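Local coordinates for protein ornithine carbamoyltransferase, anabolic (Campylobacter jejuni subsp. jejuni, PDB 3TPF) that catalyses the reversible transfer of the carbamoyl group from carbamoyl phosphate to L-ornithine, giving L-citrulline and phosphate for arginine biosynthesis, at residues 152-157 with 223-228; 157-162 with 181-186; 262-265 with 269-272. All blocks are in the same frame, centred on the assembly; numbering follows the deposited sequence.

Contact 1 (152-157 with 223-228); sequences IGDSNN and WVSMGE
D154 and S225 carry the polar part of this contact, in which two loops of a Rossmann-like domain meet through a few side-chain atoms. S225 OG donates a weak hydrogen bond to D154 OD2, 3.4 Å away. The aspartate reaches across because its CG stands trans to the backbone N (chi1 -163°). Its second oxygen, OD1, stays within its own loop and accepts a weak bond from S155 N, so the two carboxylate oxygens serve different loops.

Van der Waals contact brings N156 up to the same hydroxyl. N156 CB and ND2 both lie 3.5 Å from S225 OG, the amide passing alongside the serine without a hydrogen bond. Its polar ends are used otherwise: OD1 accepts from C159 N, making N156 the N-cap of the following helix, and ND2 makes a weak bond to D221, a predicted ornithine-binding residue. The N156 side chain thus ties the helix start to the site while packing on S225, itself predicted to bind ornithine with N157 and M226. S225, M226 and G227 form the SMG signature of the family.

W223 approaches more loosely: CD1 of the indole lies 4.7 Å from G153 CA, while its ring stacks on F239.

The loop 152-157 runs from strand 148-152 to helix 157-169. The loop containing 223-228 follows strand 217-220, the neighbour of 148-152 in the parallel sheet, and leads to helix 232-238, which packs against V224. Both loops therefore leave adjacent strands at their C-terminal ends.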
loop_
_atom_site.group_PDB
_atom_site.type_symbol
_atom_site.label_atom_id
_atom_site.label_comp_id
_atom_site.label_asym_id
_atom_site.label_seq_id
_atom_site.Cartn_x
_atom_site.Cartn_y
_atom_site.Cartn_z
ATOM N N ILE B 152 -6.745 33.404 9.653
ATOM C CA ILE B 152 -7.808 33.903 8.759
ATOM C C ILE B 152 -8.440 32.798 7.937
ATOM O O ILE B 152 -7.753 32.118 7.182
ATOM C CB ILE B 152 -7.325 34.940 7.755
ATOM C CG1 ILE B 152 -7.001 36.271 8.426
ATOM C CG2 ILE B 152 -8.455 35.151 6.773
ATOM C CD1 ILE B 152 -5.707 36.234 9.222
ATOM N N GLY B 153 -9.750 32.625 8.099
ATOM C CA GLY B 153 -10.434 31.538 7.405
ATOM C C GLY B 153 -11.766 31.070 7.918
ATOM O O GLY B 153 -12.481 31.809 8.522
ATOM N N ASP B 154 -12.065 29.809 7.643
ATOM C CA ASP B 154 -13.303 29.167 8.077
ATOM C C ASP B 154 -13.248 28.862 9.591
ATOM O O ASP B 154 -12.181 28.880 10.204
ATOM C CB ASP B 154 -13.517 27.848 7.299
ATOM C CG ASP B 154 -14.956 27.316 7.366
ATOM O OD1 ASP B 154 -15.876 27.997 7.874
ATOM O OD2 ASP B 154 -15.152 26.157 6.939
ATOM N N SER B 155 -14.413 28.600 10.174
ATOM C CA SER B 155 -14.493 27.990 11.524
ATOM C C SER B 155 -14.319 26.458 11.445
ATOM O O SER B 155 -15.101 25.675 12.014
ATOM C CB SER B 155 -15.785 28.365 12.246
ATOM O OG SER B 155 -16.812 27.409 11.939
ATOM N N ASN B 156 -13.277 26.043 10.748
ATOM C CA ASN B 156 -13.023 24.625 10.501
ATOM C C ASN B 156 -12.142 23.980 11.597
ATOM O O ASN B 156 -11.854 24.601 12.623
ATOM C CB ASN B 156 -12.351 24.446 9.135
ATOM C CG ASN B 156 -10.962 25.042 9.087
ATOM O OD1 ASN B 156 -10.489 25.569 10.070
ATOM N ND2 ASN B 156 -10.326 24.985 7.954
ATOM N N ASN B 157 -11.750 22.740 11.375
ATOM C CA ASN B 157 -10.826 22.028 12.314
ATOM C C ASN B 157 -9.532 22.777 12.645
ATOM O O ASN B 157 -9.117 22.844 13.790
ATOM C CB ASN B 157 -10.465 20.599 11.822
ATOM C CG ASN B 157 -9.914 20.575 10.425
ATOM O OD1 ASN B 157 -9.579 21.624 9.841
ATOM N ND2 ASN B 157 -9.850 19.383 9.862
ATOM N N TRP B 223 -11.071 27.375 2.015
ATOM C CA TRP B 223 -12.392 27.800 2.515
ATOM C C TRP B 223 -13.426 26.722 2.367
ATOM O O TRP B 223 -14.313 26.534 3.189
ATOM C CB TRP B 223 -12.872 28.982 1.720
ATOM C CG TRP B 223 -12.045 30.202 1.846
ATOM C CD1 TRP B 223 -11.321 30.612 2.912
ATOM C CD2 TRP B 223 -11.918 31.207 0.874
ATOM N NE1 TRP B 223 -10.713 31.799 2.657
ATOM C CE2 TRP B 223 -11.085 32.201 1.406
ATOM C CE3 TRP B 223 -12.445 31.381 -0.411
ATOM C CZ2 TRP B 223 -10.768 33.369 0.701
ATOM C CZ3 TRP B 223 -12.114 32.528 -1.124
ATOM C CH2 TRP B 223 -11.289 33.510 -0.565
ATOM N N VAL B 224 -13.328 26.053 1.239
ATOM C CA VAL B 224 -14.125 24.889 0.979
ATOM C C VAL B 224 -13.421 23.734 1.687
ATOM O O VAL B 224 -12.482 23.120 1.170
ATOM C CB VAL B 224 -14.298 24.719 -0.523
ATOM C CG1 VAL B 224 -14.984 23.394 -0.814
ATOM C CG2 VAL B 224 -15.060 25.931 -1.005
ATOM N N SER B 225 -13.919 23.470 2.890
ATOM C CA SER B 225 -13.322 22.486 3.801
ATOM C C SER B 225 -13.802 21.064 3.460
ATOM O O SER B 225 -14.989 20.832 3.218
ATOM C CB SER B 225 -13.551 22.879 5.279
ATOM O OG SER B 225 -12.796 24.057 5.639
HETATM N N MSE B 226 -12.845 20.136 3.440
HETATM C CA MSE B 226 -13.003 18.795 2.844
HETATM C C MSE B 226 -14.197 18.023 3.339
HETATM O O MSE B 226 -14.435 17.927 4.544
HETATM C CB MSE B 226 -11.748 17.953 3.119
ATOM N N GLY B 227 -14.932 17.434 2.392
ATOM C CA GLY B 227 -16.247 16.823 2.655
ATOM C C GLY B 227 -17.387 17.789 2.361
ATOM O O GLY B 227 -18.325 17.450 1.650
ATOM N N GLU B 228 -17.280 18.997 2.918
ATOM C CA GLU B 228 -18.222 20.112 2.692
ATOM C C GLU B 228 -18.241 20.643 1.240
ATOM O O GLU B 228 -18.857 21.682 0.957
ATOM C CB GLU B 228 -17.877 21.271 3.647
#

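Contact 2 (157-162 with 181-186)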
loop_
_atom_site.group_PDB
_atom_site.type_symbol
_atom_site.label_atom_id
_atom_site.label_comp_id
_atom_site.label_asym_id
_atom_site.label_seq_id
_atom_site.Cartn_x
_atom_site.Cartn_y
_atom_site.Cartn_z
ATOM N N ASN B 157 -11.750 22.740 11.375
ATOM C CA ASN B 157 -10.826 22.028 12.314
ATOM C C ASN B 157 -9.532 22.777 12.645
ATOM O O ASN B 157 -9.117 22.844 13.790
ATOM C CB ASN B 157 -10.465 20.599 11.822
ATOM C CG ASN B 157 -9.914 20.575 10.425
ATOM O OD1 ASN B 157 -9.579 21.624 9.841
ATOM N ND2 ASN B 157 -9.850 19.383 9.862
HETATM N N MSE B 158 -8.918 23.345 11.619
HETATM C CA MSE B 158 -7.632 24.091 11.755
HETATM C C MSE B 158 -7.774 25.293 12.680
HETATM O O MSE B 158 -6.881 25.606 13.499
HETATM C CB MSE B 158 -7.170 24.634 10.407
HETATM C CG MSE B 158 -6.352 23.619 9.657
HETATM SE SE MSE B 158 -4.714 23.129 10.621
HETATM C CE MSE B 158 -3.791 24.891 10.685
ATOM N N CYS B 159 -8.922 25.950 12.571
ATOM C CA CYS B 159 -9.257 27.098 13.401
ATOM C C CYS B 159 -9.385 26.696 14.846
ATOM O O CYS B 159 -8.851 27.336 15.754
ATOM C CB CYS B 159 -10.593 27.709 12.923
ATOM S SG CYS B 159 -11.164 29.055 13.935
ATOM N N ASN B 160 -10.150 25.632 15.049
ATOM C CA ASN B 160 -10.347 25.074 16.363
ATOM C C ASN B 160 -9.000 24.755 17.034
ATOM O O ASN B 160 -8.736 25.122 18.166
ATOM C CB ASN B 160 -11.095 23.768 16.266
ATOM C CG ASN B 160 -12.495 23.925 15.842
ATOM O OD1 ASN B 160 -13.163 24.912 16.144
ATOM N ND2 ASN B 160 -12.995 22.889 15.209
ATOM N N SER B 161 -8.170 24.041 16.318
ATOM C CA SER B 161 -6.939 23.593 16.887
ATOM C C SER B 161 -5.985 24.750 17.106
ATOM O O SER B 161 -5.242 24.763 18.116
ATOM C CB SER B 161 -6.297 22.555 16.004
ATOM O OG SER B 161 -7.066 21.375 15.989
ATOM N N TRP B 162 -6.015 25.766 16.224
ATOM C CA TRP B 162 -5.209 26.998 16.529
ATOM C C TRP B 162 -5.749 27.748 17.736
ATOM O O TRP B 162 -4.995 28.246 18.567
ATOM C CB TRP B 162 -4.985 27.915 15.335
ATOM C CG TRP B 162 -3.582 27.680 14.750
ATOM C CD1 TRP B 162 -3.318 27.161 13.558
ATOM C CD2 TRP B 162 -2.298 27.858 15.396
ATOM N NE1 TRP B 162 -1.957 26.984 13.411
ATOM C CE2 TRP B 162 -1.322 27.429 14.515
ATOM C CE3 TRP B 162 -1.909 28.327 16.625
ATOM C CZ2 TRP B 162 0.020 27.472 14.779
ATOM C CZ3 TRP B 162 -0.561 28.379 16.906
ATOM C CH2 TRP B 162 0.390 27.927 15.985
ATOM N N TYR B 181 -20.462 33.444 10.355
ATOM C CA TYR B 181 -19.709 32.278 10.856
ATOM C C TYR B 181 -19.463 32.376 12.352
ATOM O O TYR B 181 -19.229 33.450 12.900
ATOM C CB TYR B 181 -18.377 32.092 10.101
ATOM C CG TYR B 181 -18.578 31.587 8.683
ATOM C CD1 TYR B 181 -19.288 32.351 7.783
ATOM C CD2 TYR B 181 -18.102 30.349 8.253
ATOM C CE1 TYR B 181 -19.513 31.921 6.494
ATOM C CE2 TYR B 181 -18.305 29.916 6.957
ATOM C CZ TYR B 181 -19.036 30.718 6.088
ATOM O OH TYR B 181 -19.300 30.370 4.783
ATOM N N LYS B 182 -19.534 31.224 13.001
ATOM C CA LYS B 182 -19.379 31.123 14.444
ATOM C C LYS B 182 -18.433 30.020 14.753
ATOM O O LYS B 182 -18.314 29.069 13.986
ATOM C CB LYS B 182 -20.722 30.784 15.071
ATOM C CG LYS B 182 -20.882 31.181 16.530
ATOM N N ILE B 183 -17.786 30.140 15.902
ATOM C CA ILE B 183 -17.017 29.008 16.475
ATOM C C ILE B 183 -17.886 28.206 17.454
ATOM O O ILE B 183 -18.758 28.740 18.111
ATOM C CB ILE B 183 -15.730 29.426 17.186
ATOM C CG1 ILE B 183 -14.675 29.783 16.169
ATOM C CG2 ILE B 183 -15.154 28.250 17.960
ATOM C CD1 ILE B 183 -13.404 30.307 16.829
ATOM N N SER B 184 -17.665 26.908 17.508
ATOM C CA SER B 184 -18.408 26.026 18.409
ATOM C C SER B 184 -18.357 26.528 19.814
ATOM O O SER B 184 -17.286 26.691 20.380
ATOM C CB SER B 184 -17.800 24.637 18.441
ATOM O OG SER B 184 -18.178 24.038 19.655
ATOM N N PRO B 185 -19.507 26.760 20.405
ATOM C CA PRO B 185 -19.459 27.330 21.736
ATOM C C PRO B 185 -18.655 26.492 22.741
ATOM O O PRO B 185 -17.986 27.053 23.603
ATOM C CB PRO B 185 -20.928 27.395 22.142
ATOM C CG PRO B 185 -21.680 27.404 20.849
ATOM C CD PRO B 185 -20.874 26.578 19.913
ATOM N N GLU B 186 -18.723 25.179 22.627
ATOM C CA GLU B 186 -18.025 24.302 23.583
ATOM C C GLU B 186 -16.498 24.493 23.512
ATOM O O GLU B 186 -15.777 24.494 24.499
ATOM C CB GLU B 186 -18.410 22.844 23.325
ATOM C CG GLU B 186 -17.979 21.864 24.412
ATOM C CD GLU B 186 -16.605 21.241 24.161
ATOM O OE1 GLU B 186 -16.240 20.932 23.008
ATOM O OE2 GLU B 186 -15.878 21.057 25.154
#
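N160 and I183 make the closest backbone approach, 7.7 Å from CA to CA, as the first turns of helix 157-169 face the loop that leads into helix 185-198. At that separation the side chains must bridge the gap, and a single branched residue does so.

I183 splits its two branches between two partners on the helix. The longer one puts CD1 3.9 Å from C159 SG, an apolar contact made end to end. It gets there because chi2 is extended (176°), carrying the methyl straight out from the loop. The cysteine answers with its own side chain turned to meet it, SG lying trans to the backbone N. The shorter branch points to the next residue, with I183 CG2 lying 4.3 Å from N160 OD1, a looser touch of methyl against amide oxygen. The polar role of that amide is played on another side, where N160 ND2 bonds to the backbone oxygen of L123 in the loop before H125, predicted to bind carbamoyl phosphate.

Just after the isoleucine, S184 serves as N-cap of helix 185-198. S184 OG takes weak bonds from E186 N, 3.2 Å away, and from I187 N, so the chain turns into the helix directly after its apolar anchor. I187 in turn packs on N160, and W188 packs on I183, drawing the first turn of that helix into the same patch.

The surroundings complete a Rossmann-like alternation of strands and helices. C159 also rests on F151 of strand 148-152, while strand 172-176 connects helix 157-169 to the loop at 181-184. I183 therefore bridges two consecutive helices of the domain, beside the parallel sheet.

Contact 3 (262-265 with 269-272)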
loop_
_atom_site.group_PDB
_atom_site.type_symbol
_atom_site.label_atom_id
_atom_site.label_comp_id
_atom_site.label_asym_id
_atom_site.label_seq_id
_atom_site.Cartn_x
_atom_site.Cartn_y
_atom_site.Cartn_z
ATOM N N LEU B 262 -2.015 23.464 3.304
ATOM C CA LEU B 262 -1.983 22.900 1.926
ATOM C C LEU B 262 -3.043 21.839 1.794
ATOM O O LEU B 262 -3.506 21.314 2.784
ATOM C CB LEU B 262 -0.624 22.247 1.545
ATOM C CG LEU B 262 0.638 23.094 1.424
ATOM C CD1 LEU B 262 1.815 22.263 0.863
ATOM C CD2 LEU B 262 0.362 24.288 0.484
ATOM N N PRO B 263 -3.420 21.531 0.591
ATOM C CA PRO B 263 -3.057 22.266 -0.571
ATOM C C PRO B 263 -3.687 23.662 -0.609
ATOM O O PRO B 263 -4.689 23.915 0.055
ATOM C CB PRO B 263 -3.720 21.466 -1.691
ATOM C CG PRO B 263 -4.922 20.871 -1.034
ATOM C CD PRO B 263 -4.346 20.451 0.294
ATOM N N ALA B 264 -3.153 24.500 -1.504
ATOM C CA ALA B 264 -3.521 25.898 -1.608
ATOM C C ALA B 264 -4.305 26.142 -2.863
ATOM O O ALA B 264 -4.153 25.443 -3.840
ATOM C CB ALA B 264 -2.249 26.718 -1.557
ATOM N N TYR B 265 -5.190 27.099 -2.824
ATOM C CA TYR B 265 -5.989 27.408 -4.021
ATOM C C TYR B 265 -5.757 28.853 -4.369
ATOM O O TYR B 265 -6.358 29.747 -3.816
ATOM C CB TYR B 265 -7.462 27.092 -3.857
ATOM C CG TYR B 265 -7.660 25.637 -3.533
ATOM C CD1 TYR B 265 -7.585 24.653 -4.539
ATOM C CD2 TYR B 265 -7.924 25.232 -2.222
ATOM C CE1 TYR B 265 -7.762 23.300 -4.240
ATOM C CE2 TYR B 265 -8.107 23.900 -1.895
ATOM C CZ TYR B 265 -8.014 22.922 -2.898
ATOM O OH TYR B 265 -8.217 21.576 -2.557
ATOM N N GLU B 269 -8.168 31.704 -1.197
ATOM C CA GLU B 269 -7.720 32.107 0.129
ATOM C C GLU B 269 -6.341 32.764 0.099
ATOM O O GLU B 269 -5.940 33.440 1.026
ATOM C CB GLU B 269 -7.694 30.927 1.089
ATOM C CG GLU B 269 -6.586 29.926 0.854
ATOM C CD GLU B 269 -6.902 28.852 -0.182
ATOM O OE1 GLU B 269 -8.041 28.807 -0.757
ATOM O OE2 GLU B 269 -5.957 28.021 -0.399
ATOM N N VAL B 270 -5.626 32.563 -0.973
ATOM C CA VAL B 270 -4.321 33.135 -1.077
ATOM C C VAL B 270 -4.003 33.482 -2.529
ATOM O O VAL B 270 -4.396 32.747 -3.451
ATOM C CB VAL B 270 -3.277 32.175 -0.483
ATOM C CG1 VAL B 270 -2.988 31.031 -1.429
ATOM C CG2 VAL B 270 -1.999 32.921 -0.208
ATOM N N SER B 271 -3.327 34.606 -2.743
ATOM C CA SER B 271 -2.890 34.982 -4.086
ATOM C C SER B 271 -1.633 34.197 -4.475
ATOM O O SER B 271 -0.808 33.868 -3.656
ATOM C CB SER B 271 -2.609 36.457 -4.165
ATOM O OG SER B 271 -1.391 36.760 -3.532
ATOM N N GLU B 272 -1.489 33.981 -5.766
ATOM C CA GLU B 272 -0.324 33.315 -6.349
ATOM C C GLU B 272 0.971 34.021 -5.944
ATOM O O GLU B 272 1.908 33.404 -5.460
ATOM C CB GLU B 272 -0.420 33.294 -7.868
ATOM C CG GLU B 272 0.543 32.316 -8.531
ATOM C CD GLU B 272 1.891 32.915 -8.962
ATOM O OE1 GLU B 272 1.942 34.150 -9.153
ATOM O OE2 GLU B 272 2.868 32.136 -9.192
#
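The carboxylate of E269 folds back onto the backbone of Y265, the hydrogen-bonded heart of a short loop that turns on itself. Y265 N donates to E269 OE2 at 2.7 Å with an N-H...O angle of 158°. The proton approaches on the syn side of the carboxylate, 34° out of its plane. OE2 has a second partner in H260 NE2, so one oxygen holds together the end of strand 257-260 and the loop beyond it. The histidine's other ring nitrogen, ND1, pairs with L262 N, fixing the imidazole at both ends. A bend in the glutamate chain at chi2 brings the acid round to the Y265 backbone.

The carboxylate also makes nonbonded contacts. E269 OE1 lies at the edge of the Y265 ring, near its plane, with Y265 CB 3.6 Å away; carboxylate and ring planes stand 80° apart. OE2 also lies 3.5 Å from A264 CA, so the acid nestles against two successive residues.

Apolar packing is lighter: A264 CB meets V270 CG1 at 4.4 Å, and F275 of helix 272-277 touches both residues. That helix is begun by S271, whose OG accepts from I274 N.

Upstream, L262 is joined to P263 by a cis peptide bond. H260, C261, L262 and P263 spell the HCLP signature of carbamoyltransferases of this family, and C261 and L262 are predicted to bind carbamoyl phosphate. P263 packs on R49, another predicted ligand residue, and on E79 of a second subunit. E269, by holding H260, would be a second-shell support for this active-site loop, which lies at a subunit boundary as is characteristic of the superfamily.

The three contacts lie in a row beside the predicted ornithine and carbamoyl phosphate sites, with contact 1 in the middle. It shares N157 with contact 2, their centres lying 10 Å apart, and the two also meet where S155 OG approaches K182 O at 3.0 Å. On its other flank, 13 Å from centre to centre, W223 CZ2 of contact 1 packs 3.3 Å from E269 CA of contact 3. Contacts 2 and 3 do not touch: their centres are 21 Å apart and their nearest atoms about 8 Å. The predicted ornithine residues N157, S225 and M226 gather in contact 1, whereas L262 brings contact 3 to the carbamoyl phosphate side; contact 2 lies on the helix that N157 begins, facing the loop before helix 185-198.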